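Local coordinates for protein MccF (Escherichia coli, PDB 4IIY) that probably hydrolyses processed microcin C7-type toxins as a carboxypeptidase-like enzyme of the peptidase S66 family, giving the producing cell self-immunity, at residues C229-S234 / I353-K358; R240-N245 / N263-F268; V295-L300 / Q327-D332. The protein carries 1 engineered substitution. All coordinates share one frame; numbering follows the deposited sequence.

Contact 1: residues C229-S234 / I353-K358; sequences CAFYGS and IDFDNK
Phe231 and Lys358 come together through two similar first torsions. In Phe231 the ring stands anti to the carbonyl carbon (chi1 -72°), which brings it under the backbone of the 353-358 turn in a CH-pi contact: Lys358 CA lies 3.5 Å from the centroid of the Phe231 ring, almost exactly over its centre. In Lys358 a like setting (chi1 -44°), followed by a bend at chi2, runs CB and CD along the ring in the opposite direction, until Lys358 CD lies 3.6 Å from Phe231 CB. The ammonium end is tied within its own segment, Lys358 NZ donating to Phe355 O at 2.8 Å, which probably helps hold the chain along the ring. At the ring edge Ile353 CG2 approaches Phe231 CE1 to 3.9 Å, and Phe355 CD1 also lies near the ring plane. Phe355 in turn packs on backbone: its CB is 3.5 Å from Gly233 O, where backbone angles only glycine readily adopts carry the chain past. Asp356 OD1 reaches Ser234 CA at 3.3 Å, although its hydrogen bond comes from Gly235 N. An Asx motif lies in the turn, Asp354 OD1 accepting from Asn357 N at 2.9 Å. The turn links strand 350-354 to its antiparallel partner 359-362, and backbone bonding of Phe355 with Gly235 joins it to the residue just before strand 236-245. Strands 350-354 and 230-232, the latter outermost, are not sheet neighbours: 236-245, 266-270, 297-301 and 330-334 lie between them, and the contact joins them through side chains.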
loop_
_atom_site.group_PDB
_atom_site.type_symbol
_atom_site.label_atom_id
_atom_site.label_comp_id
_atom_site.label_asym_id
_atom_site.label_seq_id
_atom_site.Cartn_x
_atom_site.Cartn_y
_atom_site.Cartn_z
ATOM N N CYS B 229 20.977 12.274 11.927
ATOM C CA CYS B 229 21.306 11.313 10.877
ATOM C C CYS B 229 22.418 10.378 11.370
ATOM O O CYS B 229 23.360 10.846 12.030
ATOM C CB CYS B 229 21.766 12.095 9.641
ATOM S SG CYS B 229 21.999 11.172 8.113
ATOM N N ALA B 230 22.344 9.094 11.039
ATOM C CA ALA B 230 23.343 8.122 11.478
ATOM C C ALA B 230 23.805 7.285 10.300
ATOM O O ALA B 230 23.005 6.933 9.426
ATOM C CB ALA B 230 22.774 7.224 12.573
ATOM N N PHE B 231 25.094 6.970 10.276
ATOM C CA PHE B 231 25.680 6.143 9.231
ATOM C C PHE B 231 26.046 4.790 9.834
ATOM O O PHE B 231 27.010 4.682 10.606
ATOM C CB PHE B 231 26.936 6.809 8.650
ATOM C CG PHE B 231 26.662 8.023 7.789
ATOM C CD1 PHE B 231 26.817 7.954 6.417
ATOM C CD2 PHE B 231 26.277 9.231 8.353
ATOM C CE1 PHE B 231 26.590 9.054 5.612
ATOM C CE2 PHE B 231 26.038 10.339 7.550
ATOM C CZ PHE B 231 26.201 10.251 6.177
ATOM N N TYR B 232 25.285 3.760 9.489
ATOM C CA TYR B 232 25.531 2.415 9.995
ATOM C C TYR B 232 26.303 1.592 8.977
ATOM O O TYR B 232 25.749 1.118 7.988
ATOM C CB TYR B 232 24.206 1.725 10.330
ATOM C CG TYR B 232 23.436 2.387 11.439
ATOM C CD1 TYR B 232 23.815 2.220 12.764
ATOM C CD2 TYR B 232 22.306 3.158 11.171
ATOM C CE1 TYR B 232 23.112 2.816 13.787
ATOM C CE2 TYR B 232 21.592 3.754 12.189
ATOM C CZ TYR B 232 22.000 3.577 13.496
ATOM O OH TYR B 232 21.303 4.165 14.522
ATOM N N GLY B 233 27.596 1.430 9.215
ATOM C CA GLY B 233 28.437 0.688 8.302
ATOM C C GLY B 233 29.817 1.301 8.266
ATOM O O GLY B 233 30.111 2.229 9.020
ATOM N N SER B 234 30.663 0.780 7.386
ATOM C CA SER B 234 32.004 1.316 7.216
ATOM C C SER B 234 32.368 1.296 5.742
ATOM O O SER B 234 31.679 0.672 4.926
ATOM C CB SER B 234 33.025 0.506 8.025
ATOM O OG SER B 234 33.134 -0.816 7.526
ATOM N N ILE B 353 28.201 6.801 -0.880
ATOM C CA ILE B 353 28.045 7.047 0.542
ATOM C C ILE B 353 29.334 6.632 1.236
ATOM O O ILE B 353 29.752 5.475 1.144
ATOM C CB ILE B 353 26.872 6.248 1.146
ATOM C CG1 ILE B 353 25.569 6.507 0.381
ATOM C CG2 ILE B 353 26.719 6.586 2.630
ATOM C CD1 ILE B 353 24.438 5.584 0.799
ATOM N N ASP B 354 29.972 7.578 1.917
ATOM C CA ASP B 354 31.166 7.270 2.685
ATOM C C ASP B 354 30.762 7.123 4.136
ATOM O O ASP B 354 30.501 8.104 4.831
ATOM C CB ASP B 354 32.208 8.369 2.514
ATOM C CG ASP B 354 33.540 8.011 3.139
ATOM O OD1 ASP B 354 33.564 7.263 4.132
ATOM O OD2 ASP B 354 34.572 8.491 2.612
ATOM N N PHE B 355 30.674 5.881 4.582
ATOM C CA PHE B 355 30.248 5.593 5.941
ATOM C C PHE B 355 31.293 5.963 6.988
ATOM O O PHE B 355 30.949 6.242 8.138
ATOM C CB PHE B 355 29.830 4.130 6.056
ATOM C CG PHE B 355 28.544 3.836 5.351
ATOM C CD1 PHE B 355 27.334 3.999 6.001
ATOM C CD2 PHE B 355 28.539 3.445 4.023
ATOM C CE1 PHE B 355 26.144 3.746 5.348
ATOM C CE2 PHE B 355 27.348 3.201 3.367
ATOM C CZ PHE B 355 26.157 3.359 4.032
ATOM N N ASP B 356 32.558 5.979 6.586
ATOM C CA ASP B 356 33.628 6.342 7.513
ATOM C C ASP B 356 33.669 7.848 7.742
ATOM O O ASP B 356 33.825 8.309 8.870
ATOM C CB ASP B 356 34.983 5.853 6.996
ATOM C CG ASP B 356 35.068 4.336 6.895
ATOM O OD1 ASP B 356 34.351 3.638 7.641
ATOM O OD2 ASP B 356 35.859 3.853 6.063
ATOM N N ASN B 357 33.514 8.612 6.669
ATOM C CA ASN B 357 33.542 10.073 6.757
ATOM C C ASN B 357 32.166 10.717 6.923
ATOM O O ASN B 357 32.051 11.938 6.994
ATOM C CB ASN B 357 34.287 10.660 5.556
ATOM C CG ASN B 357 35.756 10.321 5.583
ATOM O OD1 ASN B 357 36.266 9.593 4.723
ATOM N ND2 ASN B 357 36.437 10.819 6.589
ATOM N N LYS B 358 31.126 9.884 6.985
ATOM C CA LYS B 358 29.754 10.353 7.219
ATOM C C LYS B 358 29.313 11.394 6.199
ATOM O O LYS B 358 28.884 12.487 6.566
ATOM C CB LYS B 358 29.585 10.920 8.631
ATOM C CG LYS B 358 30.227 10.104 9.738
ATOM C CD LYS B 358 29.708 8.699 9.817
ATOM C CE LYS B 358 30.348 7.968 10.992
ATOM N NZ LYS B 358 30.313 6.486 10.826
#

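Contact 2: residues R240-N245 / N263-F268; sequences RVIGGN and NGDILF. With 1EI (5'-O-(L-alpha-glutamylsulfamoyl)inosine), chain K.
The ionic part of this contact is a side-on grip of Arg240 on Asp265, each of two nitrogens taking one carboxylate oxygen. Arg240 NH2 donates to Asp265 OD2 at 2.8 Å, on the syn side, whereas Arg240 NE meets Asp265 OD1 at 3.1 Å from above the carboxylate plane; the two groups are turned 46° against each other. An extended start to the arginine (chi1 179°) and a bend at chi3 bring the guanidinium alongside the acid, and Ile242 CD1 of the same strand covers one guanidinium face. Second partners fix both ends: Arg240 NH2 also reaches Glu260 O, and Asp265 OD2 accepts from Arg262 N. Backbone bonding comes next, a regular parallel ladder. Ile266 N binds Arg240 O, Ile242 N returns to Ile266 O at 3.0 Å, Phe268 N takes Ile242 O at 2.9 Å in a nearly straight bond, and Gly244 N closes on Phe268 O. Gly243 CA adds a CA-H...O contact of 3.2 Å to Phe268 O, at backbone angles that call for glycine. Apolar packing is carried by Val241 CG2 against Phe268 CB at 3.5 Å. Polar groups return at Asn245: its ND2 bonds Glu270 OE2 and its OD1 bonds Thr248 OG1, the nearest approach to the bound glutamylsulfamoyl inosine being 3.7 Å, from Asn245 OD1 to ligand OE2. Asn245 is the N-cap of helix 246-249, and the contact pairs the two strands of the beta-alpha-beta unit 236-245, 246-249, 266-270; the first strand ends in pocket residue Asn245, the second in Glu270 of the predicted charge relay.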
loop_
_atom_site.group_PDB
_atom_site.type_symbol
_atom_site.label_atom_id
_atom_site.label_comp_id
_atom_site.label_asym_id
_atom_site.label_seq_id
_atom_site.Cartn_x
_atom_site.Cartn_y
_atom_site.Cartn_z
ATOM N N ARG B 240 24.038 3.052 -8.312
ATOM C CA ARG B 240 22.882 3.784 -8.817
ATOM C C ARG B 240 21.795 3.869 -7.754
ATOM O O ARG B 240 21.403 2.856 -7.191
ATOM C CB ARG B 240 22.314 3.058 -10.035
ATOM C CG ARG B 240 21.084 3.728 -10.616
ATOM C CD ARG B 240 20.466 2.929 -11.756
ATOM N NE ARG B 240 19.913 1.661 -11.291
ATOM C CZ ARG B 240 18.896 1.027 -11.868
ATOM N NH1 ARG B 240 18.295 1.546 -12.935
ATOM N NH2 ARG B 240 18.474 -0.125 -11.364
ATOM N N VAL B 241 21.295 5.075 -7.497
ATOM C CA VAL B 241 20.211 5.227 -6.534
ATOM C C VAL B 241 18.841 5.061 -7.198
ATOM O O VAL B 241 18.596 5.586 -8.291
ATOM C CB VAL B 241 20.301 6.566 -5.772
ATOM C CG1 VAL B 241 20.093 7.758 -6.688
ATOM C CG2 VAL B 241 19.295 6.595 -4.622
ATOM N N ILE B 242 17.965 4.310 -6.539
ATOM C CA ILE B 242 16.625 4.044 -7.055
ATOM C C ILE B 242 15.654 4.078 -5.885
ATOM O O ILE B 242 15.982 3.617 -4.789
ATOM C CB ILE B 242 16.540 2.647 -7.728
ATOM C CG1 ILE B 242 17.396 2.588 -8.984
ATOM C CG2 ILE B 242 15.098 2.299 -8.101
ATOM C CD1 ILE B 242 16.801 3.341 -10.149
ATOM N N GLY B 243 14.454 4.609 -6.116
ATOM C CA GLY B 243 13.398 4.526 -5.117
ATOM C C GLY B 243 12.532 5.765 -5.029
ATOM O O GLY B 243 12.117 6.312 -6.048
ATOM N N GLY B 244 12.249 6.199 -3.804
ATOM C CA GLY B 244 11.362 7.322 -3.546
ATOM C C GLY B 244 10.490 7.034 -2.345
ATOM O O GLY B 244 10.926 6.391 -1.378
ATOM N N ASN B 245 9.250 7.509 -2.402
ATOM C CA ASN B 245 8.311 7.246 -1.318
ATOM C C ASN B 245 7.871 5.791 -1.378
ATOM O O ASN B 245 7.266 5.353 -2.358
ATOM C CB ASN B 245 7.113 8.190 -1.422
ATOM C CG ASN B 245 6.132 8.022 -0.274
ATOM O OD1 ASN B 245 5.155 7.264 -0.373
ATOM N ND2 ASN B 245 6.367 8.744 0.817
ATOM N N ASN B 263 21.406 -5.646 -8.808
ATOM C CA ASN B 263 22.556 -5.857 -7.942
ATOM C C ASN B 263 23.431 -4.615 -7.886
ATOM O O ASN B 263 23.790 -4.054 -8.917
ATOM C CB ASN B 263 23.396 -7.035 -8.443
ATOM C CG ASN B 263 22.726 -8.372 -8.209
ATOM O OD1 ASN B 263 22.001 -8.559 -7.233
ATOM N ND2 ASN B 263 22.985 -9.323 -9.101
ATOM N N GLY B 264 23.777 -4.201 -6.675
ATOM C CA GLY B 264 24.650 -3.057 -6.508
ATOM C C GLY B 264 23.965 -1.708 -6.388
ATOM O O GLY B 264 24.621 -0.734 -6.054
ATOM N N ASP B 265 22.664 -1.634 -6.660
ATOM C CA ASP B 265 21.936 -0.376 -6.490
ATOM C C ASP B 265 21.963 0.083 -5.037
ATOM O O ASP B 265 22.106 -0.720 -4.109
ATOM C CB ASP B 265 20.464 -0.526 -6.897
ATOM C CG ASP B 265 20.243 -0.524 -8.399
ATOM O OD1 ASP B 265 21.153 -0.175 -9.193
ATOM O OD2 ASP B 265 19.100 -0.862 -8.787
ATOM N N ILE B 266 21.799 1.386 -4.846
ATOM C CA ILE B 266 21.515 1.952 -3.532
ATOM C C ILE B 266 20.016 2.236 -3.456
ATOM O O ILE B 266 19.486 2.967 -4.284
ATOM C CB ILE B 266 22.323 3.247 -3.285
ATOM C CG1 ILE B 266 23.817 2.926 -3.213
ATOM C CG2 ILE B 266 21.853 3.951 -2.012
ATOM C CD1 ILE B 266 24.712 4.148 -3.103
ATOM N N LEU B 267 19.333 1.650 -2.481
ATOM C CA LEU B 267 17.900 1.875 -2.338
ATOM C C LEU B 267 17.658 3.128 -1.529
ATOM O O LEU B 267 18.156 3.234 -0.412
ATOM C CB LEU B 267 17.241 0.695 -1.622
ATOM C CG LEU B 267 15.733 0.840 -1.390
ATOM C CD1 LEU B 267 14.992 0.727 -2.704
ATOM C CD2 LEU B 267 15.252 -0.209 -0.404
ATOM N N PHE B 268 16.888 4.067 -2.076
ATOM C CA PHE B 268 16.453 5.256 -1.347
ATOM C C PHE B 268 14.954 5.125 -1.079
ATOM O O PHE B 268 14.161 4.982 -2.020
ATOM C CB PHE B 268 16.738 6.519 -2.171
ATOM C CG PHE B 268 15.983 7.727 -1.697
ATOM C CD1 PHE B 268 16.254 8.285 -0.459
ATOM C CD2 PHE B 268 14.993 8.297 -2.480
ATOM C CE1 PHE B 268 15.537 9.399 -0.008
ATOM C CE2 PHE B 268 14.280 9.409 -2.038
ATOM C CZ PHE B 268 14.555 9.957 -0.802
HETATM O O6 1EI K . -3.362 20.333 6.695
HETATM C C6 1EI K . -2.135 20.103 6.769
HETATM N N1 1EI K . -1.420 20.452 7.858
HETATM C C2 1EI K . -0.101 20.215 7.951
HETATM N N3 1EI K . 0.610 19.622 6.977
HETATM C C5 1EI K . -1.427 19.444 5.657
HETATM C C4 1EI K . 0.006 19.227 5.836
HETATM N N7 1EI K . -1.743 18.962 4.437
HETATM C C8 1EI K . -0.608 18.472 3.883
HETATM N N9 1EI K . 0.425 18.633 4.725
HETATM C "C1'" 1EI K . 1.817 18.220 4.488
HETATM O "O4'" 1EI K . 2.162 18.281 3.111
HETATM C "C2'" 1EI K . 1.960 16.766 4.885
HETATM O "O2'" 1EI K . 2.353 16.670 6.255
HETATM C "C3'" 1EI K . 3.033 16.255 3.950
HETATM O "O3'" 1EI K . 4.272 16.171 4.649
HETATM C "C4'" 1EI K . 3.168 17.303 2.860
HETATM C "C5'" 1EI K . 3.006 16.701 1.470
HETATM O "O5'" 1EI K . 1.698 16.145 1.304
HETATM S SBF 1EI K . 1.460 15.171 0.142
HETATM O OAE 1EI K . 0.088 15.303 -0.295
HETATM O OAF 1EI K . 2.397 15.535 -0.888
HETATM N NAQ 1EI K . 1.776 13.758 0.689
HETATM C C 1EI K . 1.831 12.610 -0.020
HETATM O O 1EI K . 1.660 12.469 -1.226
HETATM C CA 1EI K . 2.183 11.375 0.758
HETATM N N 1EI K . 2.269 11.666 2.178
HETATM C CB 1EI K . 1.163 10.278 0.473
HETATM C CG 1EI K . 1.829 8.906 0.417
HETATM C CD 1EI K . 2.058 8.369 1.811
HETATM O OE1 1EI K . 2.040 9.162 2.775
HETATM O OE2 1EI K . 2.255 7.148 1.942
#

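Contact 3: residues V295-L300 / Q327-D332; sequences VSAIIL and QIPVLD
Ile298 and Val330 pair side by side, their side chains on one face of the sheet, in the tightly knit half of this contact, where two parallel strands are sewn together by backbone bonds. Ile298 N donates to Pro329 O at 3.0 Å, Ile298 O accepts from Leu331 N at 2.9 Å, and Leu300 N takes Leu331 O. CA-H...O contacts fill the steps between, as from Val330 CA to Ile298 O at 3.2 Å. Apart from Asp332, the side chains here are buried and aliphatic: Leu300 CG rests 4.1 Å from Val330 CG1 on one face of the sheet, with Ile299 and Leu331 paired on the other. Toward the start the contact is more open to solvent, with Ser296, Ile328 and Pro329 partly exposed, and it has no backbone bond before Ile298 N. Pro329 has no amide hydrogen for the ladder, and its ring takes that position, CD standing 3.3 Å from Ser296 O. In Ile328 a chi1 of -57° sets CG2 opposite the backbone N and directs it to Ala297, 3.7 Å from Ala297 CA and 3.9 Å from Ile298 CD1, while Ile328 CD1 crosses to Val295 CG2. Asp332, at the far end and likewise partly exposed, brings OD1 within 3.6 Å of Leu300 CD1, a polar atom set against a methyl. These strands bound a beta-alpha-beta unit: helix 315-323, which links them, packs on Ile328, Val330 and Asp332. Ile299 bonds through its backbone to Leu267 and Ile269 of strand 266-270 on one flank, and strand 230-232 borders 330-334 on the other.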
loop_
_atom_site.group_PDB
_atom_site.type_symbol
_atom_site.label_atom_id
_atom_site.label_comp_id
_atom_site.label_asym_id
_atom_site.label_seq_id
_atom_site.Cartn_x
_atom_site.Cartn_y
_atom_site.Cartn_z
ATOM N N VAL B 295 20.641 -4.956 -3.125
ATOM C CA VAL B 295 21.155 -3.606 -2.914
ATOM C C VAL B 295 22.422 -3.583 -2.061
ATOM O O VAL B 295 22.597 -4.408 -1.161
ATOM C CB VAL B 295 20.084 -2.631 -2.358
ATOM C CG1 VAL B 295 18.907 -2.541 -3.324
ATOM C CG2 VAL B 295 19.605 -3.053 -0.983
ATOM N N SER B 296 23.300 -2.627 -2.356
ATOM C CA SER B 296 24.561 -2.535 -1.626
ATOM C C SER B 296 24.509 -1.566 -0.447
ATOM O O SER B 296 25.394 -1.577 0.415
ATOM C CB SER B 296 25.701 -2.164 -2.569
ATOM O OG SER B 296 25.894 -3.169 -3.549
ATOM N N ALA B 297 23.468 -0.739 -0.390
ATOM C CA ALA B 297 23.247 0.164 0.734
ATOM C C ALA B 297 21.796 0.624 0.682
ATOM O O ALA B 297 21.135 0.518 -0.356
ATOM C CB ALA B 297 24.201 1.368 0.673
ATOM N N ILE B 298 21.317 1.133 1.812
ATOM C CA ILE B 298 19.980 1.702 1.911
ATOM C C ILE B 298 20.078 3.096 2.511
ATOM O O ILE B 298 20.802 3.304 3.489
ATOM C CB ILE B 298 19.075 0.828 2.807
ATOM C CG1 ILE B 298 18.913 -0.567 2.195
ATOM C CG2 ILE B 298 17.713 1.496 3.026
ATOM C CD1 ILE B 298 18.466 -1.603 3.192
ATOM N N ILE B 299 19.356 4.042 1.911
ATOM C CA ILE B 299 19.165 5.372 2.474
ATOM C C ILE B 299 17.729 5.484 2.971
ATOM O O ILE B 299 16.782 5.316 2.188
ATOM C CB ILE B 299 19.390 6.466 1.421
ATOM C CG1 ILE B 299 20.793 6.370 0.803
ATOM C CG2 ILE B 299 19.149 7.859 2.023
ATOM C CD1 ILE B 299 20.940 7.189 -0.469
ATOM N N LEU B 300 17.560 5.732 4.268
ATOM C CA LEU B 300 16.243 6.018 4.823
ATOM C C LEU B 300 16.113 7.525 4.981
ATOM O O LEU B 300 16.889 8.149 5.726
ATOM C CB LEU B 300 16.065 5.370 6.198
ATOM C CG LEU B 300 16.241 3.855 6.305
ATOM C CD1 LEU B 300 16.085 3.424 7.756
ATOM C CD2 LEU B 300 15.247 3.109 5.415
ATOM N N GLN B 327 23.590 -8.198 6.269
ATOM C CA GLN B 327 24.346 -6.998 6.588
ATOM C C GLN B 327 24.352 -6.059 5.392
ATOM O O GLN B 327 24.967 -6.349 4.369
ATOM C CB GLN B 327 25.779 -7.358 6.991
ATOM C CG GLN B 327 25.867 -8.306 8.175
ATOM C CD GLN B 327 25.348 -7.686 9.454
ATOM O OE1 GLN B 327 24.444 -8.223 10.095
ATOM N NE2 GLN B 327 25.925 -6.554 9.840
ATOM N N ILE B 328 23.634 -4.948 5.520
ATOM C CA ILE B 328 23.593 -3.917 4.493
ATOM C C ILE B 328 23.835 -2.600 5.206
ATOM O O ILE B 328 23.162 -2.293 6.192
ATOM C CB ILE B 328 22.220 -3.847 3.792
ATOM C CG1 ILE B 328 21.861 -5.203 3.176
ATOM C CG2 ILE B 328 22.211 -2.752 2.739
ATOM C CD1 ILE B 328 20.548 -5.200 2.413
ATOM N N PRO B 329 24.805 -1.812 4.732
ATOM C CA PRO B 329 25.002 -0.526 5.409
ATOM C C PRO B 329 23.842 0.433 5.132
ATOM O O PRO B 329 23.263 0.432 4.035
ATOM C CB PRO B 329 26.319 -0.010 4.826
ATOM C CG PRO B 329 26.476 -0.722 3.531
ATOM C CD PRO B 329 25.782 -2.051 3.657
ATOM N N VAL B 330 23.511 1.247 6.129
ATOM C CA VAL B 330 22.334 2.103 6.060
ATOM C C VAL B 330 22.666 3.531 6.475
ATOM O O VAL B 330 23.259 3.751 7.539
ATOM C CB VAL B 330 21.213 1.580 6.984
ATOM C CG1 VAL B 330 20.040 2.545 6.978
ATOM C CG2 VAL B 330 20.764 0.192 6.561
ATOM N N LEU B 331 22.284 4.496 5.639
ATOM C CA LEU B 331 22.304 5.902 6.011
ATOM C C LEU B 331 20.908 6.180 6.546
ATOM O O LEU B 331 19.939 6.206 5.773
ATOM C CB LEU B 331 22.626 6.774 4.801
ATOM C CG LEU B 331 22.879 8.265 5.032
ATOM C CD1 LEU B 331 23.205 8.972 3.727
ATOM C CD2 LEU B 331 21.706 8.938 5.699
ATOM N N ASP B 332 20.795 6.326 7.863
ATOM C CA ASP B 332 19.500 6.528 8.494
ATOM C C ASP B 332 19.261 7.997 8.799
ATOM O O ASP B 332 19.888 8.556 9.694
ATOM C CB ASP B 332 19.417 5.724 9.789
ATOM C CG ASP B 332 18.054 5.820 10.450
ATOM O OD1 ASP B 332 17.093 6.242 9.780
ATOM O OD2 ASP B 332 17.946 5.461 11.639
#

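Overall arrangement
All three contacts belong to one mixed sheet, but they sample it differently. Contacts 2 and 3 are buried parallel pairings, their centres about 9 Å apart, and neighbouring strands 266-270 and 297-301 run them into one continuous ladder through Leu267 O and Ile299 N. The side chains of contact 3 are nearly all aliphatic; contact 2 adds an ion pair at one end and a ligand-pocket residue at the other. Contact 1, more exposed and away from the annotated sites, rests on aromatic and aliphatic packing without a shared ladder. It is nevertheless joined to contact 3 by strand 230-232, where Tyr232 N meets Val330 O, and to contact 2 by Ile353 packing on Ile266.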